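Long-range contacts in tail spike protein (Acinetobacter phage vB_AbaP_AS12, PDB 6EU4), which probably recognises and degrades the surface polysaccharide of Acinetobacter baumannii as a trimeric phage tailspike: residues D104-Q110 / Y125-V131; A334-Y339 / N367-M372; G352-K358 / G389-N393. All coordinates share one frame; numbering follows the deposited sequence.

Interaction 1. Residues D104-Q110 / Y125-V131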
loop_
_atom_site.group_PDB
_atom_site.type_symbol
_atom_site.label_atom_id
_atom_site.label_comp_id
_atom_site.label_asym_id
_atom_site.label_seq_id
_atom_site.Cartn_x
_atom_site.Cartn_y
_atom_site.Cartn_z
ATOM N N ASP A 104 38.707 24.113 -10.725
ATOM C CA ASP A 104 37.876 23.207 -11.518
ATOM C C ASP A 104 38.329 21.773 -11.264
ATOM O O ASP A 104 39.398 21.366 -11.736
ATOM C CB ASP A 104 37.991 23.561 -13.001
ATOM C CG ASP A 104 37.040 22.778 -13.884
ATOM O OD1 ASP A 104 36.234 21.959 -13.376
ATOM O OD2 ASP A 104 37.115 22.990 -15.119
ATOM N N SER A 105 37.519 21.014 -10.527
ATOM C CA SER A 105 37.803 19.631 -10.178
ATOM C C SER A 105 37.220 18.624 -11.179
ATOM O O SER A 105 37.258 17.415 -10.913
ATOM C CB SER A 105 37.256 19.319 -8.778
ATOM O OG SER A 105 38.062 19.920 -7.778
ATOM N N ALA A 106 36.719 19.088 -12.327
ATOM C CA ALA A 106 36.037 18.214 -13.290
ATOM C C ALA A 106 36.881 17.011 -13.703
ATOM O O ALA A 106 36.391 15.879 -13.747
ATOM C CB ALA A 106 35.677 19.020 -14.539
ATOM N N ILE A 107 38.138 17.239 -14.048
ATOM C CA ILE A 107 38.969 16.172 -14.602
ATOM C C ILE A 107 39.275 15.162 -13.500
ATOM O O ILE A 107 39.080 13.958 -13.717
ATOM C CB ILE A 107 40.226 16.753 -15.265
ATOM C CG1 ILE A 107 39.807 17.473 -16.558
ATOM C CG2 ILE A 107 41.262 15.662 -15.557
ATOM C CD1 ILE A 107 40.908 18.340 -17.196
ATOM N N PRO A 108 39.736 15.584 -12.314
ATOM C CA PRO A 108 39.938 14.602 -11.232
ATOM C C PRO A 108 38.686 13.826 -10.878
ATOM O O PRO A 108 38.773 12.612 -10.633
ATOM C CB PRO A 108 40.399 15.464 -10.046
ATOM C CG PRO A 108 40.892 16.694 -10.617
ATOM C CD PRO A 108 40.237 16.918 -11.940
ATOM N N ILE A 109 37.530 14.494 -10.789
ATOM C CA ILE A 109 36.291 13.779 -10.474
ATOM C C ILE A 109 36.051 12.706 -11.516
ATOM O O ILE A 109 35.734 11.554 -11.197
ATOM C CB ILE A 109 35.095 14.745 -10.411
ATOM C CG1 ILE A 109 35.156 15.654 -9.176
ATOM C CG2 ILE A 109 33.746 13.970 -10.411
ATOM C CD1 ILE A 109 34.316 16.886 -9.340
ATOM N N GLN A 110 36.183 13.080 -12.784
ATOM C CA GLN A 110 35.882 12.133 -13.844
ATOM C C GLN A 110 36.788 10.913 -13.758
ATOM O O GLN A 110 36.328 9.776 -13.934
ATOM C CB GLN A 110 36.012 12.818 -15.206
ATOM C CG GLN A 110 35.451 11.991 -16.340
ATOM C CD GLN A 110 33.988 11.665 -16.120
ATOM O OE1 GLN A 110 33.119 12.539 -16.234
ATOM N NE2 GLN A 110 33.711 10.424 -15.735
ATOM N N TYR A 125 32.874 19.972 -4.520
ATOM C CA TYR A 125 33.789 20.052 -5.645
ATOM C C TYR A 125 33.107 20.853 -6.743
ATOM O O TYR A 125 31.927 20.631 -7.029
ATOM C CB TYR A 125 34.139 18.669 -6.157
ATOM C CG TYR A 125 34.600 17.700 -5.100
ATOM C CD1 TYR A 125 35.939 17.605 -4.742
ATOM C CD2 TYR A 125 33.690 16.876 -4.459
ATOM C CE1 TYR A 125 36.362 16.692 -3.771
ATOM C CE2 TYR A 125 34.097 15.959 -3.495
ATOM C CZ TYR A 125 35.415 15.868 -3.156
ATOM O OH TYR A 125 35.790 14.963 -2.191
ATOM N N HIS A 126 33.840 21.786 -7.350
ATOM C CA HIS A 126 33.299 22.632 -8.409
ATOM C C HIS A 126 33.728 22.107 -9.773
ATOM O O HIS A 126 34.855 21.644 -9.945
ATOM C CB HIS A 126 33.752 24.082 -8.225
ATOM C CG HIS A 126 33.130 24.724 -7.033
ATOM N ND1 HIS A 126 33.488 24.390 -5.743
ATOM C CD2 HIS A 126 32.143 25.644 -6.931
ATOM C CE1 HIS A 126 32.754 25.093 -4.898
ATOM N NE2 HIS A 126 31.933 25.863 -5.593
ATOM N N THR A 127 32.807 22.156 -10.734
ATOM C CA THR A 127 33.025 21.555 -12.042
ATOM C C THR A 127 32.577 22.503 -13.140
ATOM O O THR A 127 31.554 23.177 -13.012
ATOM C CB THR A 127 32.247 20.258 -12.180
ATOM O OG1 THR A 127 30.858 20.525 -11.917
ATOM C CG2 THR A 127 32.788 19.221 -11.215
ATOM N N SER A 128 33.334 22.536 -14.236
ATOM C CA SER A 128 32.976 23.361 -15.384
ATOM C C SER A 128 32.296 22.570 -16.495
ATOM O O SER A 128 31.803 23.178 -17.457
ATOM C CB SER A 128 34.209 24.044 -15.954
ATOM O OG SER A 128 35.004 23.096 -16.649
ATOM N N VAL A 129 32.281 21.244 -16.395
ATOM C CA VAL A 129 31.588 20.383 -17.349
ATOM C C VAL A 129 30.817 19.337 -16.557
ATOM O O VAL A 129 31.049 19.153 -15.350
ATOM C CB VAL A 129 32.578 19.721 -18.339
ATOM C CG1 VAL A 129 33.214 20.778 -19.258
ATOM C CG2 VAL A 129 33.653 18.951 -17.602
ATOM N N PRO A 130 29.879 18.642 -17.195
ATOM C CA PRO A 130 29.244 17.510 -16.516
ATOM C C PRO A 130 30.276 16.426 -16.239
ATOM O O PRO A 130 31.296 16.318 -16.928
ATOM C CB PRO A 130 28.187 17.027 -17.526
ATOM C CG PRO A 130 28.084 18.138 -18.555
ATOM C CD PRO A 130 29.436 18.747 -18.596
ATOM N N VAL A 131 29.980 15.590 -15.244
ATOM C CA VAL A 131 30.755 14.383 -14.979
ATOM C C VAL A 131 29.822 13.200 -15.151
ATOM O O VAL A 131 28.630 13.297 -14.841
ATOM C CB VAL A 131 31.409 14.391 -13.584
ATOM C CG1 VAL A 131 32.425 15.553 -13.506
ATOM C CG2 VAL A 131 30.373 14.513 -12.457
HETATM O O HOH W 1 36.813 22.171 -6.976
HETATM O O HOH W 2 33.531 14.855 -17.504
#
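I109 meets V131 with its CG2 branch 3.7 Å from the valine CG1, their side chains crossing at about a right angle in the closely packed half of the contact. Helix 106-110 runs across strand 125-127 at 109°, with 8.4 Å between the axes, and I109 is the residue it turns toward the strand side. A chi1 of -71° splits the isoleucine usefully: CG2 is directed to V131, while the longer branch carries CD1 to within 3.7 Å of Y125 CB. T127 CG2 lies beside the same methyl, although two conformers of the threonine make the closeness doubtful. A106 extends the apolar patch, its CB 3.7 Å from V129 CG2.

Polar groups take over toward solvent, around the exposed D104 and its partner S128. D104 OD2 receives S128 OG at 2.6 Å on the syn side, 32° out of the carboxylate plane. OD1 accepts two amides, S128 N and A106 N, which approach from opposite faces of that plane; the second closes an Asx turn leading into the helix. Three bonds thus fix the rotation of the carboxylate. On the buried side of D104, S105 N donates to H126 O at 2.8 Å; S105 OG, hydrogen-bonded to K97 N, is also joined through a water to H126 N. At the other end, where Q110 is partly exposed, the join is looser, a second water bridging Q110 OE1 and P130 O, while OE1 also accepts from Y132 N.

Y125 and T127 pair through their backbones with strand 148-151, and V131 with I176, so the strand side belongs to the parallel beta-helix. I109 also touches F149 of strand 148-151, which places helix 106-113 against the early coils, consistent with the helix that often covers the N-terminal end of such folds.

Interaction 2. Residues A334-Y339 / N367-M372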
loop_
_atom_site.group_PDB
_atom_site.type_symbol
_atom_site.label_atom_id
_atom_site.label_comp_id
_atom_site.label_asym_id
_atom_site.label_seq_id
_atom_site.Cartn_x
_atom_site.Cartn_y
_atom_site.Cartn_z
ATOM N N ALA A 334 -1.766 25.043 -9.572
ATOM C CA ALA A 334 -1.712 24.260 -10.797
ATOM C C ALA A 334 -3.097 24.140 -11.409
ATOM O O ALA A 334 -4.110 24.220 -10.720
ATOM C CB ALA A 334 -1.164 22.862 -10.526
ATOM N N GLN A 335 -3.131 23.911 -12.721
ATOM C CA GLN A 335 -4.411 23.699 -13.385
ATOM C C GLN A 335 -5.003 22.343 -13.026
ATOM O O GLN A 335 -6.221 22.219 -12.869
ATOM C CB GLN A 335 -4.255 23.826 -14.893
ATOM C CG GLN A 335 -5.587 23.781 -15.629
ATOM C CD GLN A 335 -5.390 23.868 -17.130
ATOM O OE1 GLN A 335 -4.675 24.744 -17.613
ATOM N NE2 GLN A 335 -5.984 22.939 -17.866
ATOM N N ASN A 336 -4.170 21.313 -12.922
ATOM C CA ASN A 336 -4.607 20.000 -12.468
ATOM C C ASN A 336 -3.774 19.568 -11.275
ATOM O O ASN A 336 -2.585 19.884 -11.187
ATOM C CB ASN A 336 -4.437 18.890 -13.530
ATOM C CG ASN A 336 -5.078 19.197 -14.890
ATOM O OD1 ASN A 336 -4.461 18.915 -15.918
ATOM N ND2 ASN A 336 -6.305 19.704 -14.914
ATOM N N PHE A 337 -4.398 18.802 -10.382
ATOM C CA PHE A 337 -3.644 18.066 -9.376
ATOM C C PHE A 337 -3.015 16.840 -10.024
ATOM O O PHE A 337 -1.797 16.664 -9.976
ATOM C CB PHE A 337 -4.564 17.690 -8.213
ATOM C CG PHE A 337 -3.933 16.829 -7.146
ATOM C CD1 PHE A 337 -3.317 17.404 -6.042
ATOM C CD2 PHE A 337 -4.044 15.449 -7.209
ATOM C CE1 PHE A 337 -2.778 16.616 -5.047
ATOM C CE2 PHE A 337 -3.502 14.643 -6.239
ATOM C CZ PHE A 337 -2.876 15.223 -5.136
ATOM N N LEU A 338 -3.834 16.032 -10.692
ATOM C CA LEU A 338 -3.394 14.861 -11.426
ATOM C C LEU A 338 -3.964 14.958 -12.827
ATOM O O LEU A 338 -5.183 15.093 -13.000
ATOM C CB LEU A 338 -3.863 13.574 -10.766
ATOM C CG LEU A 338 -3.670 12.297 -11.612
ATOM C CD1 LEU A 338 -2.202 12.032 -11.892
ATOM C CD2 LEU A 338 -4.320 11.118 -10.879
ATOM N N TYR A 339 -3.082 14.921 -13.812
ATOM C CA TYR A 339 -3.449 14.630 -15.188
ATOM C C TYR A 339 -3.097 13.168 -15.456
ATOM O O TYR A 339 -1.926 12.794 -15.387
ATOM C CB TYR A 339 -2.712 15.548 -16.162
ATOM C CG TYR A 339 -3.020 15.216 -17.594
ATOM C CD1 TYR A 339 -4.129 15.755 -18.216
ATOM C CD2 TYR A 339 -2.215 14.342 -18.322
ATOM C CE1 TYR A 339 -4.437 15.447 -19.546
ATOM C CE2 TYR A 339 -2.507 14.033 -19.645
ATOM C CZ TYR A 339 -3.628 14.578 -20.241
ATOM O OH TYR A 339 -3.944 14.270 -21.551
ATOM N N ASN A 367 -8.508 17.263 -22.971
ATOM C CA ASN A 367 -7.281 16.993 -22.236
ATOM C C ASN A 367 -6.636 18.260 -21.693
ATOM O O ASN A 367 -5.452 18.250 -21.361
ATOM C CB ASN A 367 -6.269 16.239 -23.106
ATOM C CG ASN A 367 -5.799 17.036 -24.309
ATOM O OD1 ASN A 367 -6.372 18.065 -24.659
ATOM N ND2 ASN A 367 -4.759 16.537 -24.972
ATOM N N ASN A 368 -7.390 19.349 -21.599
ATOM C CA ASN A 368 -6.854 20.617 -21.108
ATOM C C ASN A 368 -8.020 21.367 -20.459
ATOM O O ASN A 368 -8.723 22.132 -21.122
ATOM C CB ASN A 368 -6.246 21.412 -22.255
ATOM C CG ASN A 368 -5.585 22.685 -21.798
ATOM O OD1 ASN A 368 -5.311 22.878 -20.613
ATOM N ND2 ASN A 368 -5.277 23.552 -22.749
ATOM N N ASN A 369 -8.256 21.103 -19.174
ATOM C CA ASN A 369 -9.452 21.655 -18.549
ATOM C C ASN A 369 -9.246 21.877 -17.056
ATOM O O ASN A 369 -8.249 21.459 -16.469
ATOM C CB ASN A 369 -10.667 20.769 -18.817
ATOM C CG ASN A 369 -10.412 19.311 -18.478
ATOM O OD1 ASN A 369 -10.266 18.951 -17.317
ATOM N ND2 ASN A 369 -10.362 18.465 -19.504
ATOM N N ASN A 370 -10.194 22.600 -16.453
ATOM C CA ASN A 370 -10.004 23.072 -15.078
ATOM C C ASN A 370 -10.605 22.076 -14.090
ATOM O O ASN A 370 -11.626 22.316 -13.455
ATOM C CB ASN A 370 -10.565 24.477 -14.888
ATOM C CG ASN A 370 -12.110 24.567 -14.938
ATOM O OD1 ASN A 370 -12.789 23.976 -15.796
ATOM N ND2 ASN A 370 -12.657 25.371 -14.025
ATOM N N SER A 371 -9.893 20.957 -13.936
ATOM C CA SER A 371 -10.278 19.898 -13.024
ATOM C C SER A 371 -9.097 19.476 -12.163
ATOM O O SER A 371 -7.954 19.434 -12.626
ATOM C CB SER A 371 -10.829 18.682 -13.787
ATOM O OG SER A 371 -9.897 18.147 -14.718
HETATM N N MSE A 372 -9.369 19.124 -10.915
HETATM C CA MSE A 372 -8.279 18.643 -10.076
HETATM C C MSE A 372 -7.785 17.277 -10.545
HETATM O O MSE A 372 -6.569 17.054 -10.617
HETATM C CB MSE A 372 -8.687 18.586 -8.608
HETATM C CG MSE A 372 -8.801 19.962 -7.964
HETATM SE SE MSE A 372 -7.072 20.926 -7.865
HETATM C CE MSE A 372 -7.156 21.927 -9.548
HETATM O O HOH W 3 -3.218 25.032 -19.875
HETATM O O HOH W 4 -6.310 19.222 -18.147
#
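At a corner of the parallel beta-helix, where one coil stacks on the next, the side-chain amides of Q335 and N336 grip the backbone of N369 to S371. The extended Q335 chain, with CG anti to N (chi1 -173°), brings NE2 to N368 OD1 at 2.8 Å and to N369 O at 3.0 Å. The first bond is nearly straight, its partner lying in the plane of the glutamine amide, and the two side-chain amides are nearly coplanar; the second comes in from above the N369 carbonyl plane. A water completes the clasp between Q335 OE1 and N368 OD1. N336 ND2 meets S371 O at 2.8 Å, in the carbonyl plane, and adds a weak bond to N369 O. These amides hold a turn in which N370 is the centre of an inverse gamma turn and S371 OG donates to N369 OD1.

On the inner side, the phenyl ring of F337 packs edge-to-face with F315 and F350, while its CB lies near the selenium of selenomethionine M372. That residue ends the contact: M372 O accepts L338 N at 2.9 Å, nearly along the C=O axis, and F337 N weakly.

Interaction 3. Residues G352-K358 / G389-N393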
loop_
_atom_site.group_PDB
_atom_site.type_symbol
_atom_site.label_atom_id
_atom_site.label_comp_id
_atom_site.label_asym_id
_atom_site.label_seq_id
_atom_site.Cartn_x
_atom_site.Cartn_y
_atom_site.Cartn_z
ATOM N N GLY A 352 -3.087 16.342 1.195
ATOM C CA GLY A 352 -2.741 17.465 0.336
ATOM C C GLY A 352 -3.262 18.765 0.932
ATOM O O GLY A 352 -4.430 18.860 1.322
ATOM N N GLN A 353 -2.381 19.764 0.999
ATOM C CA GLN A 353 -2.663 20.993 1.726
ATOM C C GLN A 353 -2.384 22.201 0.853
ATOM O O GLN A 353 -1.439 22.200 0.060
ATOM C CB GLN A 353 -1.817 21.064 2.998
ATOM C CG GLN A 353 -2.006 19.819 3.851
ATOM C CD GLN A 353 -1.213 19.844 5.145
ATOM O OE1 GLN A 353 -0.588 20.853 5.473
ATOM N NE2 GLN A 353 -1.246 18.738 5.897
ATOM N N ALA A 354 -3.217 23.229 1.014
ATOM C CA ALA A 354 -2.980 24.537 0.417
ATOM C C ALA A 354 -2.916 24.401 -1.103
ATOM O O ALA A 354 -1.923 24.713 -1.754
ATOM C CB ALA A 354 -1.718 25.180 1.000
ATOM N N ILE A 355 -4.006 23.882 -1.655
ATOM C CA ILE A 355 -4.156 23.699 -3.093
ATOM C C ILE A 355 -5.152 24.743 -3.587
ATOM O O ILE A 355 -6.354 24.683 -3.285
ATOM C CB ILE A 355 -4.611 22.279 -3.459
ATOM C CG1 ILE A 355 -3.596 21.241 -2.935
ATOM C CG2 ILE A 355 -4.811 22.170 -4.988
ATOM C CD1 ILE A 355 -4.226 19.849 -2.797
ATOM N N TYR A 356 -4.649 25.713 -4.349
ATOM C CA TYR A 356 -5.441 26.865 -4.778
ATOM C C TYR A 356 -5.989 26.589 -6.171
ATOM O O TYR A 356 -5.356 26.884 -7.181
ATOM C CB TYR A 356 -4.580 28.110 -4.706
ATOM C CG TYR A 356 -4.121 28.273 -3.305
ATOM C CD1 TYR A 356 -5.005 28.696 -2.310
ATOM C CD2 TYR A 356 -2.846 27.902 -2.936
ATOM C CE1 TYR A 356 -4.593 28.805 -0.979
ATOM C CE2 TYR A 356 -2.425 28.026 -1.603
ATOM C CZ TYR A 356 -3.301 28.461 -0.644
ATOM O OH TYR A 356 -2.869 28.561 0.668
ATOM N N ASN A 357 -7.188 25.994 -6.210
ATOM C CA ASN A 357 -7.783 25.500 -7.449
ATOM C C ASN A 357 -8.603 26.613 -8.105
ATOM O O ASN A 357 -9.837 26.582 -8.173
ATOM C CB ASN A 357 -8.632 24.260 -7.179
ATOM C CG ASN A 357 -9.747 24.502 -6.142
ATOM O OD1 ASN A 357 -9.538 25.123 -5.101
ATOM N ND2 ASN A 357 -10.932 24.012 -6.443
ATOM N N LYS A 358 -7.872 27.605 -8.618
ATOM C CA LYS A 358 -8.481 28.793 -9.212
ATOM C C LYS A 358 -8.013 29.065 -10.638
ATOM O O LYS A 358 -8.213 30.181 -11.142
ATOM C CB LYS A 358 -8.204 30.027 -8.347
ATOM C CG LYS A 358 -6.722 30.326 -8.156
ATOM C CD LYS A 358 -6.515 31.624 -7.334
ATOM C CE LYS A 358 -5.039 31.964 -7.223
ATOM N NZ LYS A 358 -4.801 33.174 -6.383
ATOM N N GLY A 389 -6.915 19.238 0.275
ATOM C CA GLY A 389 -7.123 20.616 0.664
ATOM C C GLY A 389 -7.367 21.540 -0.515
ATOM O O GLY A 389 -6.723 22.588 -0.620
ATOM N N PHE A 390 -8.310 21.178 -1.396
ATOM C CA PHE A 390 -8.706 22.062 -2.485
ATOM C C PHE A 390 -9.442 23.252 -1.871
ATOM O O PHE A 390 -10.465 23.072 -1.203
ATOM C CB PHE A 390 -9.609 21.318 -3.467
ATOM C CG PHE A 390 -8.984 20.064 -4.050
ATOM C CD1 PHE A 390 -7.677 20.066 -4.518
ATOM C CD2 PHE A 390 -9.715 18.900 -4.131
ATOM C CE1 PHE A 390 -7.110 18.912 -5.041
ATOM C CE2 PHE A 390 -9.176 17.752 -4.646
ATOM C CZ PHE A 390 -7.871 17.735 -5.092
ATOM N N ALA A 391 -8.915 24.464 -2.068
ATOM C CA ALA A 391 -9.365 25.598 -1.263
ATOM C C ALA A 391 -10.767 26.056 -1.625
ATOM O O ALA A 391 -11.463 26.611 -0.761
ATOM C CB ALA A 391 -8.390 26.772 -1.405
ATOM N N TYR A 392 -11.185 25.888 -2.884
ATOM C CA TYR A 392 -12.317 26.643 -3.412
ATOM C C TYR A 392 -13.429 25.779 -4.003
ATOM O O TYR A 392 -13.189 24.870 -4.807
ATOM C CB TYR A 392 -11.864 27.624 -4.500
ATOM C CG TYR A 392 -10.730 28.526 -4.065
ATOM C CD1 TYR A 392 -10.789 29.245 -2.876
ATOM C CD2 TYR A 392 -9.577 28.607 -4.816
ATOM C CE1 TYR A 392 -9.749 30.039 -2.484
ATOM C CE2 TYR A 392 -8.533 29.386 -4.426
ATOM C CZ TYR A 392 -8.612 30.093 -3.263
ATOM O OH TYR A 392 -7.553 30.884 -2.902
ATOM N N ASN A 393 -14.659 26.150 -3.668
ATOM C CA ASN A 393 -15.832 25.785 -4.448
ATOM C C ASN A 393 -16.545 27.079 -4.823
ATOM O O ASN A 393 -16.026 28.182 -4.588
ATOM C CB ASN A 393 -16.715 24.766 -3.706
ATOM C CG ASN A 393 -17.402 25.337 -2.485
ATOM O OD1 ASN A 393 -17.538 26.560 -2.330
ATOM N ND2 ASN A 393 -17.885 24.440 -1.617
HETATM O O HOH W 5 -5.368 32.115 -3.878
#
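Y392 and N357 clasp each other through two hydrogen bonds, and with I355 they are the residues most buried by this contact between neighbouring coils. The asparagine amide reads both polar groups of the tyrosine backbone: OD1 accepts from Y392 N at 2.9 Å, and ND2 donates to Y392 O, also at 2.9 Å. Each acceptor is approached in its carbonyl plane, on a lone pair, and Y392 O lies close to the plane of the asparagine amide. A chi1 of 57°, which sets CG between the backbone N and the carbonyl carbon, points the group at residues 389-393 from the centre of an inverse gamma turn. ND2 has a further partner in S404 OG.

The ring of Y392 spreads alongside the first segment. Its OH lies 3.4 Å from Y356 CD1, at the edge of that ring, and the two tyrosines cross obliquely. K358 runs beside Y392, pointing the same way, with CB 4.0 Å from the ring atom CE2. Beyond them a water joins Y392 OH to K358 NZ, whose charge is met by D307 in a salt bridge.

I355 forms the parallel bridge with F390. I355 N donates to G389 O at 3.2 Å and I355 O accepts A391 N at 2.8 Å, while G389 N is bonded to G352 O. The two side chains lie on the same face, and I355 CG2 touches the edge of the phenylalanine ring, 3.6 Å from CD1.

Beyond the I355-F390 bridge, then, a side-chain amide takes over the backbone's role: N357 supplies a donor and an acceptor to one residue, tying the two segments together, and apolar contacts flank this clasp, I355 with F390 and Y356 with A391 and Y392.

Interactions 2 and 3 are neighbours, with centres about 12 Å apart, and their segments alternate along the chain, as expected when strands 336-341 and 351-355 pair with the following coil at 371-376 and 387-390. The selenomethionine of interaction 2 joins them: M372 SE lies 3.5 Å from F390 CE1, and its CE 3.6 Å from N357 CB. They lie on the same pair of successive coils and share interior packing. Interaction 1 stands apart, its centre about 41 Å from that of interaction 2 and 44 Å from that of interaction 3, near the start of the beta-helix. The three thus sample one coiled stack at its beginning and farther along.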